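Local coordinates for ATPase BagA (Mycobacterium tuberculosis H37Rv, PDB 6BS3), which hydrolyses ATP as one subunit of the heterodimeric BagAB complex, whose ATPase activity is required for resistance to nitric oxide and to elevated glycerol, at residues A[91-96]-A[139-144]; A[97-102]-A[134-139]; A[235-240]-A[310-315]; A[314-319]-A[331-336]. All coordinates share one frame; numbering follows the deposited sequence.

Contact 1: residues A[91-96]-A[139-144]; sequences LAIDIE and GKIKET
L91 and I93 meet one side of a helix across a wide backbone gap. The CA atoms of I93 and K140 are 8.3 Å apart, and those of L91 and T144 are 9.8 Å apart. Segment 91-96 leaves a strand at A92, turns, and enters a helix at I95; segment 139-144 is helical throughout. Side chains alone close the gap. K140 carries most of the contact with its aliphatic chain. Its CG lies 4.0 Å from I93 CD1, and its CE lies 3.9 Å from L91 CD2. The K140 chain bends at CB-CG (chi2 63°) and crosses the L91 side chain at about a right angle. I93 CD1 also touches I141 CG1 at 4.3 Å. The charged end of K140 turns back to its own helix. There NZ forms a 2.9 Å salt bridge with E143 OE1, meeting it from above the carboxylate plane. E143 OE1 has a second cationic partner in R147. T144 OG1 donates to I141 O at 2.7 Å, within the same helix turn. Y74 packs on both L91 and K140. L91 lies on strand 86-92, bonded to strand 51-56; the contact packs this strand's end and the following turn against helix 130-146.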
loop_
_atom_site.group_PDB
_atom_site.type_symbol
_atom_site.label_atom_id
_atom_site.label_comp_id
_atom_site.label_asym_id
_atom_site.label_seq_id
_atom_site.Cartn_x
_atom_site.Cartn_y
_atom_site.Cartn_z
ATOM N N LEU A 91 -16.857 4.101 14.078
ATOM C CA LEU A 91 -17.870 3.979 13.034
ATOM C C LEU A 91 -17.284 3.397 11.735
ATOM O O LEU A 91 -16.613 4.103 10.990
ATOM C CB LEU A 91 -18.707 5.254 12.771
ATOM C CG LEU A 91 -19.810 5.085 11.671
ATOM C CD1 LEU A 91 -20.961 4.123 12.109
ATOM C CD2 LEU A 91 -20.351 6.430 11.224
ATOM N N ALA A 92 -17.525 2.106 11.482
ATOM C CA ALA A 92 -17.100 1.469 10.227
ATOM C C ALA A 92 -18.286 1.712 9.281
ATOM O O ALA A 92 -19.346 1.098 9.464
ATOM C CB ALA A 92 -16.870 -0.030 10.434
ATOM N N ILE A 93 -18.177 2.721 8.389
ATOM C CA ILE A 93 -19.299 3.044 7.490
ATOM C C ILE A 93 -19.556 1.869 6.521
ATOM O O ILE A 93 -18.629 1.371 5.879
ATOM C CB ILE A 93 -19.144 4.405 6.734
ATOM C CG1 ILE A 93 -19.042 5.610 7.708
ATOM C CG2 ILE A 93 -20.300 4.605 5.723
ATOM C CD1 ILE A 93 -18.590 6.984 7.004
ATOM N N ASP A 94 -20.803 1.408 6.474
ATOM C CA ASP A 94 -21.266 0.348 5.586
ATOM C C ASP A 94 -21.944 1.110 4.437
ATOM O O ASP A 94 -23.006 1.707 4.645
ATOM C CB ASP A 94 -22.249 -0.549 6.361
ATOM C CG ASP A 94 -22.902 -1.704 5.618
ATOM O OD1 ASP A 94 -23.108 -1.589 4.389
ATOM O OD2 ASP A 94 -23.245 -2.708 6.273
ATOM N N ILE A 95 -21.288 1.161 3.255
ATOM C CA ILE A 95 -21.761 1.922 2.084
ATOM C C ILE A 95 -23.143 1.450 1.602
ATOM O O ILE A 95 -23.963 2.276 1.196
ATOM C CB ILE A 95 -20.706 1.986 0.924
ATOM C CG1 ILE A 95 -21.020 3.123 -0.077
ATOM C CG2 ILE A 95 -20.530 0.644 0.190
ATOM C CD1 ILE A 95 -20.816 4.490 0.430
ATOM N N GLU A 96 -23.403 0.136 1.689
ATOM C CA GLU A 96 -24.672 -0.474 1.297
ATOM C C GLU A 96 -25.805 0.020 2.198
ATOM O O GLU A 96 -26.798 0.530 1.683
ATOM C CB GLU A 96 -24.535 -1.994 1.266
ATOM C CG GLU A 96 -25.842 -2.741 1.089
ATOM C CD GLU A 96 -25.723 -4.087 0.399
ATOM O OE1 GLU A 96 -26.786 -4.695 0.148
ATOM O OE2 GLU A 96 -24.587 -4.539 0.114
ATOM N N GLY A 139 -20.941 12.839 3.153
ATOM C CA GLY A 139 -22.228 13.279 3.686
ATOM C C GLY A 139 -22.475 12.725 5.076
ATOM O O GLY A 139 -22.966 13.443 5.947
ATOM N N LYS A 140 -22.106 11.456 5.308
ATOM C CA LYS A 140 -22.237 10.802 6.616
ATOM C C LYS A 140 -21.220 11.384 7.599
ATOM O O LYS A 140 -21.552 11.576 8.765
ATOM C CB LYS A 140 -22.103 9.265 6.503
ATOM C CG LYS A 140 -22.201 8.507 7.838
ATOM C CD LYS A 140 -23.546 8.677 8.515
ATOM C CE LYS A 140 -23.543 8.149 9.923
ATOM N NZ LYS A 140 -24.805 8.490 10.632
ATOM N N ILE A 141 -19.992 11.667 7.123
ATOM C CA ILE A 141 -18.923 12.284 7.909
ATOM C C ILE A 141 -19.430 13.652 8.411
ATOM O O ILE A 141 -19.360 13.917 9.608
ATOM C CB ILE A 141 -17.618 12.404 7.072
ATOM C CG1 ILE A 141 -16.943 11.005 6.882
ATOM C CG2 ILE A 141 -16.639 13.433 7.704
ATOM C CD1 ILE A 141 -15.721 11.008 5.755
ATOM N N LYS A 142 -20.015 14.470 7.513
ATOM C CA LYS A 142 -20.570 15.774 7.858
ATOM C C LYS A 142 -21.685 15.670 8.927
ATOM O O LYS A 142 -21.756 16.517 9.816
ATOM C CB LYS A 142 -21.059 16.484 6.587
ATOM C CG LYS A 142 -21.509 17.931 6.798
ATOM C CD LYS A 142 -22.996 18.047 6.628
ATOM C CE LYS A 142 -23.486 19.461 6.776
ATOM N NZ LYS A 142 -24.968 19.500 6.729
ATOM N N GLU A 143 -22.541 14.643 8.829
ATOM C CA GLU A 143 -23.641 14.398 9.770
ATOM C C GLU A 143 -23.094 14.129 11.191
ATOM O O GLU A 143 -23.693 14.594 12.154
ATOM C CB GLU A 143 -24.541 13.238 9.268
ATOM C CG GLU A 143 -25.813 12.988 10.088
ATOM C CD GLU A 143 -25.647 12.196 11.378
ATOM O OE1 GLU A 143 -24.800 11.273 11.411
ATOM O OE2 GLU A 143 -26.363 12.504 12.359
ATOM N N THR A 144 -21.958 13.403 11.319
ATOM C CA THR A 144 -21.356 13.105 12.629
ATOM C C THR A 144 -20.736 14.343 13.269
ATOM O O THR A 144 -20.773 14.474 14.492
ATOM C CB THR A 144 -20.367 11.930 12.547
ATOM O OG1 THR A 144 -19.187 12.345 11.857
ATOM C CG2 THR A 144 -20.978 10.671 11.906
#

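Contact 2: residues A[97-102]-A[134-139]; sequences AAFLEY and DVLLTG
L136 reaches F99 and Y102 with its CG anti to the carbonyl carbon (chi1 -65°), and its two methyls divide between them. Both aromatic residues have CG on the far side from the backbone N. L136 CD1 lies 3.7 Å from F99 CB. L136 CD2 lies 3.6 Å from Y102 CB and equally close to Y102 CG and CD1, approaching the ring obliquely. The side chains of Y102 and L136 cross at about a right angle. V135 CG1 makes a looser touch with Y102 CE1 at 4.5 Å. A98 brings the backbones closest, its CA 6.5 Å from L136 CA. The helix segments cross at 87°, with axes 10.0 Å apart. L136 is the most deeply involved residue at the crossing, with A98, F99, Y102 and V135 around it. Beyond it, F99 and Y102 also pack on apolar side chains of the partner protein chain, and Y102 touches V188. The chemistry is hydrophobic packing without polar pairing across the segments, consistent with a structural joint between two helices beside the subunit interface.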
loop_
_atom_site.group_PDB
_atom_site.type_symbol
_atom_site.label_atom_id
_atom_site.label_comp_id
_atom_site.label_asym_id
_atom_site.label_seq_id
_atom_site.Cartn_x
_atom_site.Cartn_y
_atom_site.Cartn_z
ATOM N N ALA A 97 -25.598 -0.014 3.531
ATOM C CA ALA A 97 -26.565 0.493 4.518
ATOM C C ALA A 97 -26.707 2.023 4.427
ATOM O O ALA A 97 -27.820 2.525 4.591
ATOM C CB ALA A 97 -26.168 0.068 5.928
ATOM N N ALA A 98 -25.601 2.755 4.108
ATOM C CA ALA A 98 -25.623 4.225 3.924
ATOM C C ALA A 98 -26.446 4.605 2.681
ATOM O O ALA A 98 -27.164 5.601 2.711
ATOM C CB ALA A 98 -24.204 4.794 3.835
ATOM N N PHE A 99 -26.378 3.792 1.614
ATOM C CA PHE A 99 -27.164 4.014 0.393
ATOM C C PHE A 99 -28.683 3.833 0.649
ATOM O O PHE A 99 -29.469 4.653 0.174
ATOM C CB PHE A 99 -26.652 3.146 -0.780
ATOM C CG PHE A 99 -27.356 3.376 -2.102
ATOM C CD1 PHE A 99 -27.551 4.661 -2.594
ATOM C CD2 PHE A 99 -27.825 2.307 -2.855
ATOM C CE1 PHE A 99 -28.224 4.871 -3.802
ATOM C CE2 PHE A 99 -28.472 2.517 -4.076
ATOM C CZ PHE A 99 -28.661 3.796 -4.546
ATOM N N LEU A 100 -29.074 2.804 1.446
ATOM C CA LEU A 100 -30.472 2.544 1.838
ATOM C C LEU A 100 -31.014 3.665 2.731
ATOM O O LEU A 100 -32.162 4.071 2.574
ATOM C CB LEU A 100 -30.631 1.187 2.560
ATOM C CG LEU A 100 -30.175 -0.089 1.849
ATOM C CD1 LEU A 100 -30.496 -1.298 2.685
ATOM C CD2 LEU A 100 -30.838 -0.251 0.527
ATOM N N GLU A 101 -30.179 4.162 3.655
ATOM C CA GLU A 101 -30.470 5.276 4.560
ATOM C C GLU A 101 -30.801 6.532 3.727
ATOM O O GLU A 101 -31.747 7.248 4.026
ATOM C CB GLU A 101 -29.210 5.551 5.394
ATOM C CG GLU A 101 -29.368 5.589 6.902
ATOM C CD GLU A 101 -28.058 5.697 7.668
ATOM O OE1 GLU A 101 -27.052 6.206 7.111
ATOM O OE2 GLU A 101 -28.046 5.263 8.843
ATOM N N TYR A 102 -30.009 6.773 2.668
ATOM C CA TYR A 102 -30.114 7.895 1.740
ATOM C C TYR A 102 -31.391 7.788 0.911
ATOM O O TYR A 102 -32.149 8.751 0.871
ATOM C CB TYR A 102 -28.848 7.911 0.874
ATOM C CG TYR A 102 -28.789 8.887 -0.276
ATOM C CD1 TYR A 102 -28.156 10.118 -0.136
ATOM C CD2 TYR A 102 -29.188 8.509 -1.553
ATOM C CE1 TYR A 102 -28.003 10.984 -1.219
ATOM C CE2 TYR A 102 -29.050 9.367 -2.641
ATOM C CZ TYR A 102 -28.454 10.604 -2.470
ATOM O OH TYR A 102 -28.308 11.449 -3.544
ATOM N N ASP A 134 -18.700 8.581 -2.820
ATOM C CA ASP A 134 -18.081 9.717 -2.124
ATOM C C ASP A 134 -19.104 10.688 -1.508
ATOM O O ASP A 134 -18.820 11.254 -0.452
ATOM C CB ASP A 134 -17.075 10.449 -3.043
ATOM C CG ASP A 134 -15.898 9.584 -3.516
ATOM O OD1 ASP A 134 -15.635 8.532 -2.886
ATOM O OD2 ASP A 134 -15.248 9.958 -4.517
ATOM N N VAL A 135 -20.275 10.893 -2.166
ATOM C CA VAL A 135 -21.376 11.727 -1.672
ATOM C C VAL A 135 -21.930 11.097 -0.379
ATOM O O VAL A 135 -22.139 11.804 0.601
ATOM C CB VAL A 135 -22.488 11.947 -2.754
ATOM C CG1 VAL A 135 -23.833 12.359 -2.137
ATOM C CG2 VAL A 135 -22.046 12.964 -3.795
ATOM N N LEU A 136 -22.150 9.773 -0.381
ATOM C CA LEU A 136 -22.665 9.043 0.777
ATOM C C LEU A 136 -21.703 9.115 1.956
ATOM O O LEU A 136 -22.149 9.350 3.073
ATOM C CB LEU A 136 -22.957 7.563 0.425
ATOM C CG LEU A 136 -24.064 7.303 -0.606
ATOM C CD1 LEU A 136 -24.088 5.843 -1.026
ATOM C CD2 LEU A 136 -25.423 7.729 -0.086
ATOM N N LEU A 137 -20.393 8.925 1.696
ATOM C CA LEU A 137 -19.330 8.895 2.699
ATOM C C LEU A 137 -19.036 10.247 3.315
ATOM O O LEU A 137 -19.045 10.338 4.536
ATOM C CB LEU A 137 -18.039 8.245 2.158
ATOM C CG LEU A 137 -18.157 6.793 1.694
ATOM C CD1 LEU A 137 -16.976 6.384 0.840
ATOM C CD2 LEU A 137 -18.350 5.848 2.868
ATOM N N THR A 138 -18.798 11.290 2.499
ATOM C CA THR A 138 -18.512 12.642 3.006
ATOM C C THR A 138 -19.777 13.234 3.660
ATOM O O THR A 138 -19.671 14.046 4.585
ATOM C CB THR A 138 -17.967 13.579 1.890
ATOM O OG1 THR A 138 -18.963 13.719 0.866
ATOM C CG2 THR A 138 -16.636 13.105 1.301
ATOM N N GLY A 139 -20.941 12.839 3.153
ATOM C CA GLY A 139 -22.228 13.279 3.686
ATOM C C GLY A 139 -22.475 12.725 5.076
ATOM O O GLY A 139 -22.966 13.443 5.947
#

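Contact 3: residues A[235-240]-A[310-315]; sequences GSVIVN and VPRLEL. With ADP (adenosine-5'-diphosphate), chain C.
I238 and L313 form the middle pair of a tightly paired parallel two-strand contact. Four backbone hydrogen bonds join the strands: V237 N to P311 O (2.8 Å), L313 N to V237 O (2.9 Å), V239 N to L313 O (2.8 Å) and L315 N to V239 O (3.0 Å). The strand segments lie 21° apart in direction. I238 and L313 share one face of the sheet and lie side by side, pointing the same way, with I238 CG1 3.9 Å from L313 CD1. I238 CG2 touches L315 CD1 at the same distance. Helix 34-46 covers this face through I37. The other face is looser toward its outer strand. There R312 lies alongside V237, its CG 3.8 Å from V237 CB, while its guanidinium group pairs with D306. E314 is exposed; its CA makes a CA-H...O contact with V239 O, and its side chain adds little. At the far end N240 turns its amide to the ADP adenine. OD1 accepts a weak bond from N6. ND2 lies 3.0 Å from N7; its hydrogen bond is to T32 O, which helps fix the amide beside the P-loop. Strand 312-316 is the outermost strand at this end of the sheet within this chain. The arrangement is that of a P-loop NTPase core, in which the ends of parallel strands line the nucleotide site.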
loop_
_atom_site.group_PDB
_atom_site.type_symbol
_atom_site.label_atom_id
_atom_site.label_comp_id
_atom_site.label_asym_id
_atom_site.label_seq_id
_atom_site.Cartn_x
_atom_site.Cartn_y
_atom_site.Cartn_z
ATOM N N GLY A 235 -3.335 20.211 7.721
ATOM C CA GLY A 235 -3.060 20.191 9.147
ATOM C C GLY A 235 -1.586 19.979 9.407
ATOM O O GLY A 235 -0.822 20.937 9.415
ATOM N N SER A 236 -1.169 18.729 9.578
ATOM C CA SER A 236 0.228 18.393 9.857
ATOM C C SER A 236 0.747 17.290 8.943
ATOM O O SER A 236 -0.024 16.463 8.458
ATOM C CB SER A 236 0.361 17.902 11.301
ATOM O OG SER A 236 0.261 18.932 12.273
ATOM N N VAL A 237 2.067 17.231 8.768
ATOM C CA VAL A 237 2.716 16.094 8.112
ATOM C C VAL A 237 3.199 15.230 9.304
ATOM O O VAL A 237 3.850 15.750 10.203
ATOM C CB VAL A 237 3.862 16.471 7.133
ATOM C CG1 VAL A 237 4.683 15.235 6.738
ATOM C CG2 VAL A 237 3.313 17.157 5.894
ATOM N N ILE A 238 2.799 13.954 9.351
ATOM C CA ILE A 238 3.172 13.049 10.429
ATOM C C ILE A 238 4.170 12.040 9.904
ATOM O O ILE A 238 3.808 11.173 9.102
ATOM C CB ILE A 238 1.932 12.395 11.109
ATOM C CG1 ILE A 238 0.897 13.466 11.538
ATOM C CG2 ILE A 238 2.354 11.477 12.283
ATOM C CD1 ILE A 238 -0.533 12.940 12.117
ATOM N N VAL A 239 5.438 12.172 10.334
ATOM C CA VAL A 239 6.521 11.269 9.940
ATOM C C VAL A 239 6.521 10.095 10.896
ATOM O O VAL A 239 6.939 10.228 12.041
ATOM C CB VAL A 239 7.924 11.940 9.787
ATOM C CG1 VAL A 239 8.983 10.905 9.389
ATOM C CG2 VAL A 239 7.896 13.079 8.768
ATOM N N ASN A 240 6.015 8.950 10.423
ATOM C CA ASN A 240 5.924 7.713 11.186
ATOM C C ASN A 240 7.219 6.883 11.109
ATOM O O ASN A 240 8.056 7.088 10.216
ATOM C CB ASN A 240 4.731 6.888 10.664
ATOM C CG ASN A 240 4.217 5.832 11.613
ATOM O OD1 ASN A 240 4.422 5.889 12.836
ATOM N ND2 ASN A 240 3.524 4.836 11.065
ATOM N N VAL A 310 4.534 23.698 6.584
ATOM C CA VAL A 310 3.510 22.868 7.184
ATOM C C VAL A 310 4.067 22.260 8.476
ATOM O O VAL A 310 5.189 21.741 8.453
ATOM C CB VAL A 310 3.079 21.769 6.149
ATOM C CG1 VAL A 310 2.349 20.606 6.804
ATOM C CG2 VAL A 310 2.226 22.364 5.027
ATOM N N PRO A 311 3.296 22.263 9.596
ATOM C CA PRO A 311 3.798 21.611 10.824
ATOM C C PRO A 311 4.100 20.124 10.635
ATOM O O PRO A 311 3.440 19.414 9.867
ATOM C CB PRO A 311 2.689 21.834 11.860
ATOM C CG PRO A 311 1.548 22.371 11.125
ATOM C CD PRO A 311 1.944 22.825 9.775
ATOM N N ARG A 312 5.110 19.665 11.340
ATOM C CA ARG A 312 5.575 18.301 11.267
ATOM C C ARG A 312 5.639 17.638 12.622
ATOM O O ARG A 312 6.209 18.189 13.568
ATOM C CB ARG A 312 6.943 18.266 10.557
ATOM C CG ARG A 312 6.813 17.979 9.065
ATOM C CD ARG A 312 7.993 18.477 8.272
ATOM N NE ARG A 312 9.157 17.611 8.438
ATOM C CZ ARG A 312 10.343 17.854 7.899
ATOM N NH1 ARG A 312 10.529 18.935 7.151
ATOM N NH2 ARG A 312 11.349 17.015 8.091
ATOM N N LEU A 313 5.068 16.443 12.697
ATOM C CA LEU A 313 5.027 15.571 13.868
ATOM C C LEU A 313 5.857 14.322 13.534
ATOM O O LEU A 313 5.982 13.967 12.361
ATOM C CB LEU A 313 3.552 15.167 14.225
ATOM C CG LEU A 313 2.612 16.310 14.705
ATOM C CD1 LEU A 313 1.154 15.912 14.618
ATOM C CD2 LEU A 313 2.946 16.743 16.133
ATOM N N GLU A 314 6.441 13.683 14.568
ATOM C CA GLU A 314 7.290 12.496 14.448
ATOM C C GLU A 314 6.874 11.457 15.468
ATOM O O GLU A 314 6.780 11.757 16.654
ATOM C CB GLU A 314 8.781 12.816 14.699
ATOM C CG GLU A 314 9.429 13.848 13.783
ATOM C CD GLU A 314 9.019 15.281 14.043
ATOM O OE1 GLU A 314 8.726 15.620 15.213
ATOM O OE2 GLU A 314 8.969 16.063 13.067
ATOM N N LEU A 315 6.698 10.215 15.003
ATOM C CA LEU A 315 6.378 9.082 15.840
ATOM C C LEU A 315 7.503 8.051 15.757
ATOM O O LEU A 315 8.151 7.930 14.707
ATOM C CB LEU A 315 5.019 8.462 15.433
ATOM C CG LEU A 315 3.797 9.365 15.638
ATOM C CD1 LEU A 315 2.573 8.733 15.040
ATOM C CD2 LEU A 315 3.558 9.653 17.119
HETATM P PB ADP C . -2.170 2.260 6.488
HETATM O O1B ADP C . -3.588 2.321 7.096
HETATM O O2B ADP C . -2.138 1.188 5.375
HETATM O O3B ADP C . -1.649 3.587 6.006
HETATM P PA ADP C . -1.345 0.818 8.950
HETATM O O1A ADP C . -2.234 -0.407 8.675
HETATM O O2A ADP C . -1.864 1.630 10.075
HETATM O O3A ADP C . -1.214 1.693 7.626
HETATM O "O5'" ADP C . 0.185 0.420 9.079
HETATM C "C5'" ADP C . 0.934 -0.439 8.190
HETATM C "C4'" ADP C . 1.689 -1.437 9.038
HETATM O "O4'" ADP C . 2.675 -0.741 9.829
HETATM C "C3'" ADP C . 0.855 -2.248 10.033
HETATM O "O3'" ADP C . 1.360 -3.572 10.114
HETATM C "C2'" ADP C . 1.035 -1.476 11.347
HETATM O "O2'" ADP C . 0.826 -2.263 12.516
HETATM C "C1'" ADP C . 2.477 -0.993 11.209
HETATM N N9 ADP C . 2.802 0.226 11.950
HETATM C C8 ADP C . 2.180 1.446 11.861
HETATM N N7 ADP C . 2.735 2.384 12.591
HETATM C C5 ADP C . 3.795 1.735 13.209
HETATM C C6 ADP C . 4.803 2.183 14.093
HETATM N N6 ADP C . 4.882 3.430 14.563
HETATM N N1 ADP C . 5.743 1.290 14.482
HETATM C C2 ADP C . 5.667 0.033 14.028
HETATM N N3 ADP C . 4.755 -0.508 13.214
HETATM C C4 ADP C . 3.846 0.405 12.825
#

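Contact 4: residues A[314-319]-A[331-336]; sequences ELPTVS and SESLAQ. With ADP (adenosine-5'-diphosphate), chain C.
S333 OG meets mainly carbon atoms across this contact; E314 O, 3.7 Å from S333 OG, makes no hydrogen bond with it. The hydroxyl oxygen lies 3.4 Å from L315 CD2 and 3.7 Å from P316 CD. The S333 hydroxyl is anti to the backbone N (chi1 170°), which turns it toward both the leucine methyl and the proline CD. L334 meets the same L315 methyl, CD2 to CD2 at 3.8 Å, and the two leucine side chains cross at a slant. The strand and helix segments run at 146° to each other, with axes 8.5 Å apart. L334 also packs on T44 of helix 34-46, and L315 on I37 of that helix. Beyond P316 the chain departs from helix 324-336 and turns to the nucleotide. P316 O accepts a hydrogen bond from ADP N6 at 2.9 Å. V318 N donates to ADP N1 at 3.0 Å, an almost straight bond with an angle of 171° at the hydrogen. V318 CB also packs near the adenine ring. The side chain of T317 is tied to N242 O. The two bonds to adenine use backbone atoms, one accepting and one donating. They match the amino group at N6 and the acceptor at N1, so this pairing reads the hydrogen-bonding edge of adenine, while the contact behind it is van der Waals packing, with one hydroxyl set against carbon.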
loop_
_atom_site.group_PDB
_atom_site.type_symbol
_atom_site.label_atom_id
_atom_site.label_comp_id
_atom_site.label_asym_id
_atom_site.label_seq_id
_atom_site.Cartn_x
_atom_site.Cartn_y
_atom_site.Cartn_z
ATOM N N GLU A 314 6.441 13.683 14.568
ATOM C CA GLU A 314 7.290 12.496 14.448
ATOM C C GLU A 314 6.874 11.457 15.468
ATOM O O GLU A 314 6.780 11.757 16.654
ATOM C CB GLU A 314 8.781 12.816 14.699
ATOM C CG GLU A 314 9.429 13.848 13.783
ATOM C CD GLU A 314 9.019 15.281 14.043
ATOM O OE1 GLU A 314 8.726 15.620 15.213
ATOM O OE2 GLU A 314 8.969 16.063 13.067
ATOM N N LEU A 315 6.698 10.215 15.003
ATOM C CA LEU A 315 6.378 9.082 15.840
ATOM C C LEU A 315 7.503 8.051 15.757
ATOM O O LEU A 315 8.151 7.930 14.707
ATOM C CB LEU A 315 5.019 8.462 15.433
ATOM C CG LEU A 315 3.797 9.365 15.638
ATOM C CD1 LEU A 315 2.573 8.733 15.040
ATOM C CD2 LEU A 315 3.558 9.653 17.119
ATOM N N PRO A 316 7.775 7.316 16.862
ATOM C CA PRO A 316 8.826 6.295 16.808
ATOM C C PRO A 316 8.311 4.990 16.174
ATOM O O PRO A 316 7.142 4.883 15.780
ATOM C CB PRO A 316 9.163 6.090 18.291
ATOM C CG PRO A 316 7.824 6.259 18.986
ATOM C CD PRO A 316 7.113 7.344 18.191
ATOM N N THR A 317 9.212 4.002 16.069
ATOM C CA THR A 317 8.916 2.660 15.608
ATOM C C THR A 317 8.623 1.850 16.872
ATOM O O THR A 317 9.437 1.841 17.805
ATOM C CB THR A 317 10.149 2.045 14.896
ATOM O OG1 THR A 317 10.464 2.790 13.725
ATOM C CG2 THR A 317 9.960 0.564 14.551
ATOM N N VAL A 318 7.483 1.154 16.884
ATOM C CA VAL A 318 7.090 0.220 17.943
ATOM C C VAL A 318 7.840 -1.095 17.586
ATOM O O VAL A 318 7.637 -1.640 16.499
ATOM C CB VAL A 318 5.544 0.065 18.011
ATOM C CG1 VAL A 318 5.151 -1.104 18.900
ATOM C CG2 VAL A 318 4.879 1.354 18.489
ATOM N N SER A 319 8.628 -1.585 18.528
ATOM C CA SER A 319 9.734 -2.530 18.240
ATOM C C SER A 319 9.155 -3.826 17.684
ATOM O O SER A 319 9.670 -4.329 16.700
ATOM C CB SER A 319 10.559 -2.802 19.471
ATOM O OG SER A 319 9.812 -3.455 20.490
ATOM N N SER A 331 -0.148 7.584 21.128
ATOM C CA SER A 331 -1.029 8.667 21.600
ATOM C C SER A 331 -0.234 9.577 22.562
ATOM O O SER A 331 -0.247 10.802 22.413
ATOM C CB SER A 331 -2.251 8.083 22.309
ATOM O OG SER A 331 -3.067 9.105 22.855
ATOM N N GLU A 332 0.500 8.950 23.511
ATOM C CA GLU A 332 1.387 9.620 24.453
ATOM C C GLU A 332 2.488 10.405 23.684
ATOM O O GLU A 332 2.727 11.561 24.009
ATOM C CB GLU A 332 1.986 8.608 25.449
ATOM C CG GLU A 332 2.877 9.245 26.503
ATOM C CD GLU A 332 2.154 10.010 27.597
ATOM O OE1 GLU A 332 1.814 11.194 27.372
ATOM O OE2 GLU A 332 1.935 9.425 28.684
ATOM N N SER A 333 3.088 9.808 22.628
ATOM C CA SER A 333 4.089 10.494 21.794
ATOM C C SER A 333 3.482 11.742 21.116
ATOM O O SER A 333 4.099 12.796 21.145
ATOM C CB SER A 333 4.683 9.542 20.763
ATOM O OG SER A 333 5.475 10.267 19.835
ATOM N N LEU A 334 2.256 11.633 20.566
ATOM C CA LEU A 334 1.512 12.761 19.993
ATOM C C LEU A 334 1.229 13.843 21.034
ATOM O O LEU A 334 1.442 15.015 20.736
ATOM C CB LEU A 334 0.194 12.306 19.363
ATOM C CG LEU A 334 0.317 11.519 18.046
ATOM C CD1 LEU A 334 -1.034 10.994 17.623
ATOM C CD2 LEU A 334 0.981 12.378 16.911
ATOM N N ALA A 335 0.769 13.452 22.261
ATOM C CA ALA A 335 0.462 14.390 23.356
ATOM C C ALA A 335 1.697 15.235 23.762
ATOM O O ALA A 335 1.580 16.446 23.927
ATOM C CB ALA A 335 -0.099 13.635 24.567
ATOM N N GLN A 336 2.877 14.602 23.857
ATOM C CA GLN A 336 4.155 15.245 24.216
ATOM C C GLN A 336 4.637 16.292 23.196
ATOM O O GLN A 336 5.443 17.177 23.523
ATOM C CB GLN A 336 5.232 14.170 24.434
ATOM C CG GLN A 336 4.925 13.270 25.641
ATOM C CD GLN A 336 5.907 12.137 25.833
ATOM O OE1 GLN A 336 6.765 11.851 24.990
ATOM N NE2 GLN A 336 5.792 11.452 26.958
HETATM P PB ADP C . -2.170 2.260 6.488
HETATM O O1B ADP C . -3.588 2.321 7.096
HETATM O O2B ADP C . -2.138 1.188 5.375
HETATM O O3B ADP C . -1.649 3.587 6.006
HETATM P PA ADP C . -1.345 0.818 8.950
HETATM O O1A ADP C . -2.234 -0.407 8.675
HETATM O O2A ADP C . -1.864 1.630 10.075
HETATM O O3A ADP C . -1.214 1.693 7.626
HETATM O "O5'" ADP C . 0.185 0.420 9.079
HETATM C "C5'" ADP C . 0.934 -0.439 8.190
HETATM C "C4'" ADP C . 1.689 -1.437 9.038
HETATM O "O4'" ADP C . 2.675 -0.741 9.829
HETATM C "C3'" ADP C . 0.855 -2.248 10.033
HETATM O "O3'" ADP C . 1.360 -3.572 10.114
HETATM C "C2'" ADP C . 1.035 -1.476 11.347
HETATM O "O2'" ADP C . 0.826 -2.263 12.516
HETATM C "C1'" ADP C . 2.477 -0.993 11.209
HETATM N N9 ADP C . 2.802 0.226 11.950
HETATM C C8 ADP C . 2.180 1.446 11.861
HETATM N N7 ADP C . 2.735 2.384 12.591
HETATM C C5 ADP C . 3.795 1.735 13.209
HETATM C C6 ADP C . 4.803 2.183 14.093
HETATM N N6 ADP C . 4.882 3.430 14.563
HETATM N N1 ADP C . 5.743 1.290 14.482
HETATM C C2 ADP C . 5.667 0.033 14.028
HETATM N N3 ADP C . 4.755 -0.508 13.214
HETATM C C4 ADP C . 3.846 0.405 12.825
#

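Contacts 1 and 2 are buried and share helices 95-107 and 130-146, with G139 common to both. I93 of contact 1 touches L137 of contact 2, and I95 touches both L136 and L137, so they form one apolar cluster. Contacts 3 and 4 share strand 312-316 and both touch ADP. Contact 3 is mostly buried, while contact 4 is only partly so. Chemistry differs with place. Contact 3 is held by backbone bonds in the sheet; the other three join their segments by side-chain packing. Contacts 1 and 4 lie on opposite sides of the chain's centre, about 29 Å apart between centres, though both reach the same sheet. Contacts 1 and 2 lie away from the nucleotide.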